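Long-range contact in 3-oxoacyl-[acyl-carrier-protein] synthase, mitochondrial (Arabidopsis thaliana, PDB 2IX4), which catalyses the condensation steps of mitochondrial fatty acid synthesis, adding two carbons from malonyl-ACP to a growing acyl chain: residues S372-T384 against P400-S414. Sequence-based numbering, arbitrary orientation.
Sequences SILAIHHGVAPMT and PLTTSKKMLVRTAMS. With K (potassium ion), chain D.
Two donors grip Gly379 O from opposite faces of its carbonyl plane: Met407 N at 3.0 Å, almost straight, and Lys406 NZ at 3.2 Å. In this C-terminal half of the thiolase-like ketosynthase fold, Gly379, with positive phi, follows helix 364-378, and the chain passes into a small antiparallel ribbon, 380-381 against 405-406. There Ala381 and Lys405 form the hydrogen-bonded pair, joined in both directions. Bends at chi2 and chi3 (-68° and -66°) fold the Lys406 chain back, laying CD against Val380 CG2 at 3.6 Å while NZ reaches the glycine carbonyl. Beyond the ribbon, Leu401 O accepts hydrogen bonds from both Thr384 N (2.8 Å) and Thr384 OG1, the latter in the carbonyl plane; OG1 also bonds Ser352 N.

Residues 372-378 of the helix run nearly antiparallel to strand 411-414, at 166°. The side chains of Ile376 and Val409 cross at about a right angle, CG1 on CG1 at 3.8 Å, and Ile376 CD1 extends to Ala412 CB. With an alanine here both touches go, which is likely to leave a gap between helix and strand, with Val409 CG1 and Ala412 CB less closely packed. A water bridges Ile376 O and Val409 N. Farther along, Ser372 OG, bonded to Glu368 O, rests against Ser414 CB; Ser414 OG binds the potassium ion at 3.0 Å, a site shared with Glu368 OE1 from the same helix.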
loop_
_atom_site.group_PDB
_atom_site.type_symbol
_atom_site.label_atom_id
_atom_site.label_comp_id
_atom_site.label_asym_id
_atom_site.label_seq_id
_atom_site.Cartn_x
_atom_site.Cartn_y
_atom_site.Cartn_z
ATOM N N SER A 372 7.677 -18.896 10.787
ATOM C CA SER A 372 6.751 -20.009 10.569
ATOM C C SER A 372 7.286 -21.024 9.550
ATOM O O SER A 372 7.167 -22.234 9.752
ATOM C CB SER A 372 5.379 -19.484 10.136
ATOM O OG SER A 372 4.846 -18.609 11.118
ATOM N N ILE A 373 7.876 -20.521 8.467
ATOM C CA ILE A 373 8.524 -21.368 7.454
ATOM C C ILE A 373 9.711 -22.114 8.064
ATOM O O ILE A 373 9.924 -23.297 7.776
ATOM C CB ILE A 373 8.988 -20.534 6.225
ATOM C CG1 ILE A 373 7.780 -19.938 5.491
ATOM C CG2 ILE A 373 9.823 -21.383 5.258
ATOM C CD1 ILE A 373 8.092 -18.665 4.703
ATOM N N LEU A 374 10.475 -21.420 8.907
ATOM C CA LEU A 374 11.640 -22.016 9.573
ATOM C C LEU A 374 11.252 -23.060 10.622
ATOM O O LEU A 374 11.983 -24.026 10.838
ATOM C CB LEU A 374 12.538 -20.936 10.186
ATOM C CG LEU A 374 13.375 -20.108 9.201
ATOM C CD1 LEU A 374 14.009 -18.907 9.899
ATOM C CD2 LEU A 374 14.438 -20.964 8.517
ATOM N N ALA A 375 10.105 -22.852 11.267
ATOM C CA ALA A 375 9.544 -23.831 12.199
ATOM C C ALA A 375 9.288 -25.164 11.498
ATOM O O ALA A 375 9.633 -26.227 12.022
ATOM C CB ALA A 375 8.258 -23.296 12.831
ATOM N N ILE A 376 8.681 -25.093 10.314
ATOM C CA ILE A 376 8.478 -26.260 9.457
ATOM C C ILE A 376 9.825 -26.862 9.045
ATOM O O ILE A 376 10.039 -28.066 9.181
ATOM C CB ILE A 376 7.642 -25.902 8.197
ATOM C CG1 ILE A 376 6.212 -25.510 8.596
ATOM C CG2 ILE A 376 7.624 -27.066 7.205
ATOM C CD1 ILE A 376 5.420 -24.828 7.499
ATOM N N HIS A 377 10.728 -26.013 8.567
ATOM C CA HIS A 377 12.017 -26.456 8.029
ATOM C C HIS A 377 12.923 -27.135 9.060
ATOM O O HIS A 377 13.584 -28.128 8.748
ATOM C CB HIS A 377 12.742 -25.281 7.361
ATOM C CG HIS A 377 13.989 -25.673 6.632
ATOM N ND1 HIS A 377 13.982 -26.522 5.545
ATOM C CD2 HIS A 377 15.284 -25.328 6.829
ATOM C CE1 HIS A 377 15.218 -26.687 5.109
ATOM N NE2 HIS A 377 16.027 -25.971 5.871
ATOM N N HIS A 378 12.944 -26.600 10.281
ATOM C CA HIS A 378 13.847 -27.081 11.336
ATOM C C HIS A 378 13.186 -27.998 12.370
ATOM O O HIS A 378 13.878 -28.701 13.111
ATOM C CB HIS A 378 14.508 -25.903 12.058
ATOM C CG HIS A 378 15.445 -25.114 11.199
ATOM N ND1 HIS A 378 16.612 -25.643 10.692
ATOM C CD2 HIS A 378 15.392 -23.833 10.766
ATOM C CE1 HIS A 378 17.236 -24.722 9.979
ATOM N NE2 HIS A 378 16.517 -23.614 10.008
ATOM N N GLY A 379 11.856 -27.985 12.421
ATOM C CA GLY A 379 11.123 -28.745 13.431
ATOM C C GLY A 379 11.347 -28.195 14.829
ATOM O O GLY A 379 11.537 -28.953 15.776
ATOM N N VAL A 380 11.355 -26.869 14.938
ATOM C CA VAL A 380 11.519 -26.166 16.213
ATOM C C VAL A 380 10.522 -25.016 16.238
ATOM O O VAL A 380 10.476 -24.209 15.311
ATOM C CB VAL A 380 12.952 -25.579 16.398
ATOM C CG1 VAL A 380 13.140 -25.056 17.821
ATOM C CG2 VAL A 380 14.021 -26.609 16.088
ATOM N N ALA A 381 9.716 -24.951 17.291
ATOM C CA ALA A 381 8.788 -23.841 17.469
ATOM C C ALA A 381 9.372 -22.861 18.485
ATOM O O ALA A 381 9.776 -23.272 19.575
ATOM C CB ALA A 381 7.425 -24.349 17.917
ATOM N N PRO A 382 9.437 -21.564 18.127
ATOM C CA PRO A 382 10.061 -20.567 19.003
ATOM C C PRO A 382 9.235 -20.238 20.248
ATOM O O PRO A 382 8.010 -20.394 20.249
ATOM C CB PRO A 382 10.190 -19.336 18.101
ATOM C CG PRO A 382 9.119 -19.496 17.090
ATOM C CD PRO A 382 8.947 -20.969 16.869
ATOM N N MET A 383 9.920 -19.785 21.293
ATOM C CA MET A 383 9.289 -19.429 22.563
ATOM C C MET A 383 8.645 -18.044 22.535
ATOM O O MET A 383 8.969 -17.217 21.681
ATOM C CB MET A 383 10.328 -19.472 23.691
ATOM C CG MET A 383 11.389 -18.376 23.624
ATOM S SD MET A 383 12.666 -18.536 24.879
ATOM C CE MET A 383 13.742 -19.754 24.127
ATOM N N THR A 384 7.730 -17.809 23.475
ATOM C CA THR A 384 7.297 -16.461 23.826
ATOM C C THR A 384 8.131 -16.040 25.031
ATOM O O THR A 384 8.197 -16.765 26.022
ATOM C CB THR A 384 5.805 -16.404 24.234
ATOM O OG1 THR A 384 5.014 -17.147 23.305
ATOM C CG2 THR A 384 5.307 -14.968 24.279
ATOM N N PRO A 400 0.562 -20.618 25.829
ATOM C CA PRO A 400 1.603 -20.335 24.840
ATOM C C PRO A 400 2.948 -20.929 25.249
ATOM O O PRO A 400 3.205 -21.099 26.443
ATOM C CB PRO A 400 1.679 -18.807 24.833
ATOM C CG PRO A 400 1.192 -18.396 26.182
ATOM C CD PRO A 400 0.130 -19.396 26.536
ATOM N N LEU A 401 3.790 -21.233 24.265
ATOM C CA LEU A 401 5.113 -21.800 24.517
ATOM C C LEU A 401 6.011 -20.789 25.213
ATOM O O LEU A 401 6.063 -19.627 24.816
ATOM C CB LEU A 401 5.777 -22.255 23.211
ATOM C CG LEU A 401 5.101 -23.303 22.318
ATOM C CD1 LEU A 401 5.966 -23.559 21.092
ATOM C CD2 LEU A 401 4.820 -24.606 23.053
ATOM N N THR A 402 6.714 -21.241 26.248
ATOM C CA THR A 402 7.630 -20.380 27.002
ATOM C C THR A 402 9.080 -20.846 26.870
ATOM O O THR A 402 9.999 -20.197 27.371
ATOM C CB THR A 402 7.235 -20.277 28.491
ATOM O OG1 THR A 402 7.193 -21.584 29.070
ATOM C CG2 THR A 402 5.863 -19.616 28.644
ATOM N N THR A 403 9.268 -21.981 26.202
ATOM C CA THR A 403 10.591 -22.463 25.816
ATOM C C THR A 403 10.535 -22.876 24.346
ATOM O O THR A 403 9.467 -23.223 23.838
ATOM C CB THR A 403 11.056 -23.675 26.666
ATOM O OG1 THR A 403 10.083 -24.724 26.592
ATOM C CG2 THR A 403 11.266 -23.285 28.130
ATOM N N SER A 404 11.676 -22.817 23.662
ATOM C CA SER A 404 11.772 -23.316 22.291
ATOM C C SER A 404 11.630 -24.829 22.317
ATOM O O SER A 404 12.401 -25.510 22.991
ATOM C CB SER A 404 13.112 -22.931 21.663
ATOM O OG SER A 404 13.204 -21.530 21.484
ATOM N N LYS A 405 10.644 -25.359 21.600
ATOM C CA LYS A 405 10.417 -26.798 21.653
ATOM C C LYS A 405 10.562 -27.517 20.313
ATOM O O LYS A 405 9.951 -27.135 19.311
ATOM C CB LYS A 405 9.097 -27.132 22.369
ATOM C CG LYS A 405 7.884 -27.418 21.500
ATOM C CD LYS A 405 6.722 -27.823 22.392
ATOM C CE LYS A 405 5.822 -28.852 21.738
ATOM N NZ LYS A 405 4.699 -29.217 22.646
ATOM N N LYS A 406 11.409 -28.544 20.318
ATOM C CA LYS A 406 11.515 -29.480 19.209
ATOM C C LYS A 406 10.177 -30.174 19.031
ATOM O O LYS A 406 9.559 -30.597 20.010
ATOM C CB LYS A 406 12.598 -30.530 19.483
ATOM C CG LYS A 406 14.037 -30.048 19.296
ATOM C CD LYS A 406 14.377 -29.746 17.834
ATOM C CE LYS A 406 14.357 -30.993 16.961
ATOM N NZ LYS A 406 14.205 -30.659 15.512
ATOM N N MET A 407 9.732 -30.260 17.782
ATOM C CA MET A 407 8.495 -30.949 17.409
ATOM C C MET A 407 8.396 -31.012 15.894
ATOM O O MET A 407 8.945 -30.156 15.203
ATOM C CB MET A 407 7.260 -30.234 17.977
ATOM C CG MET A 407 7.116 -28.779 17.550
ATOM S SD MET A 407 5.611 -28.003 18.171
ATOM C CE MET A 407 4.364 -28.783 17.150
ATOM N N LEU A 408 7.704 -32.025 15.378
ATOM C CA LEU A 408 7.365 -32.057 13.961
ATOM C C LEU A 408 6.379 -30.935 13.668
ATOM O O LEU A 408 5.299 -30.871 14.267
ATOM C CB LEU A 408 6.766 -33.406 13.555
ATOM C CG LEU A 408 7.705 -34.602 13.381
ATOM C CD1 LEU A 408 6.909 -35.824 12.935
ATOM C CD2 LEU A 408 8.833 -34.310 12.391
ATOM N N VAL A 409 6.780 -30.030 12.780
ATOM C CA VAL A 409 5.904 -28.960 12.315
ATOM C C VAL A 409 5.669 -29.162 10.822
ATOM O O VAL A 409 6.519 -28.816 10.001
ATOM C CB VAL A 409 6.493 -27.546 12.582
ATOM C CG1 VAL A 409 5.475 -26.466 12.222
ATOM C CG2 VAL A 409 6.925 -27.392 14.033
ATOM N N ARG A 410 4.529 -29.749 10.474
ATOM C CA ARG A 410 4.187 -29.935 9.063
ATOM C C ARG A 410 3.335 -28.780 8.540
ATOM O O ARG A 410 3.297 -28.529 7.339
ATOM C CB ARG A 410 3.531 -31.299 8.812
ATOM C CG ARG A 410 2.188 -31.517 9.485
ATOM C CD ARG A 410 1.943 -33.006 9.737
ATOM N NE ARG A 410 0.618 -33.251 10.306
ATOM C CZ ARG A 410 0.368 -33.419 11.602
ATOM N NH1 ARG A 410 1.356 -33.379 12.491
ATOM N NH2 ARG A 410 -0.877 -33.635 12.009
ATOM N N THR A 411 2.672 -28.078 9.456
ATOM C CA THR A 411 1.848 -26.922 9.120
ATOM C C THR A 411 2.090 -25.781 10.112
ATOM O O THR A 411 2.132 -26.003 11.324
ATOM C CB THR A 411 0.346 -27.277 9.119
ATOM O OG1 THR A 411 0.022 -27.961 10.331
ATOM C CG2 THR A 411 -0.003 -28.173 7.937
ATOM N N ALA A 412 2.251 -24.568 9.587
ATOM C CA ALA A 412 2.463 -23.380 10.414
ATOM C C ALA A 412 1.626 -22.213 9.908
ATOM O O ALA A 412 1.661 -21.888 8.722
ATOM C CB ALA A 412 3.939 -23.004 10.451
ATOM N N MET A 413 0.873 -21.596 10.815
ATOM C CA MET A 413 0.016 -20.458 10.491
ATOM C C MET A 413 0.519 -19.198 11.194
ATOM O O MET A 413 0.926 -19.250 12.355
ATOM C CB MET A 413 -1.436 -20.760 10.886
ATOM C CG MET A 413 -2.420 -19.614 10.661
ATOM S SD MET A 413 -4.102 -20.001 11.196
ATOM C CE MET A 413 -4.698 -20.934 9.790
ATOM N N SER A 414 0.488 -18.071 10.485
ATOM C CA SER A 414 0.955 -16.795 11.023
ATOM C C SER A 414 -0.099 -15.696 10.871
ATOM O O SER A 414 -0.515 -15.377 9.758
ATOM C CB SER A 414 2.264 -16.380 10.341
ATOM O OG SER A 414 2.809 -15.217 10.949
HETATM K K K D . 2.387 -13.606 13.406
HETATM O O HOH W 1 9.094 -30.083 11.014
HETATM O O HOH W 2 12.637 -19.160 20.659
#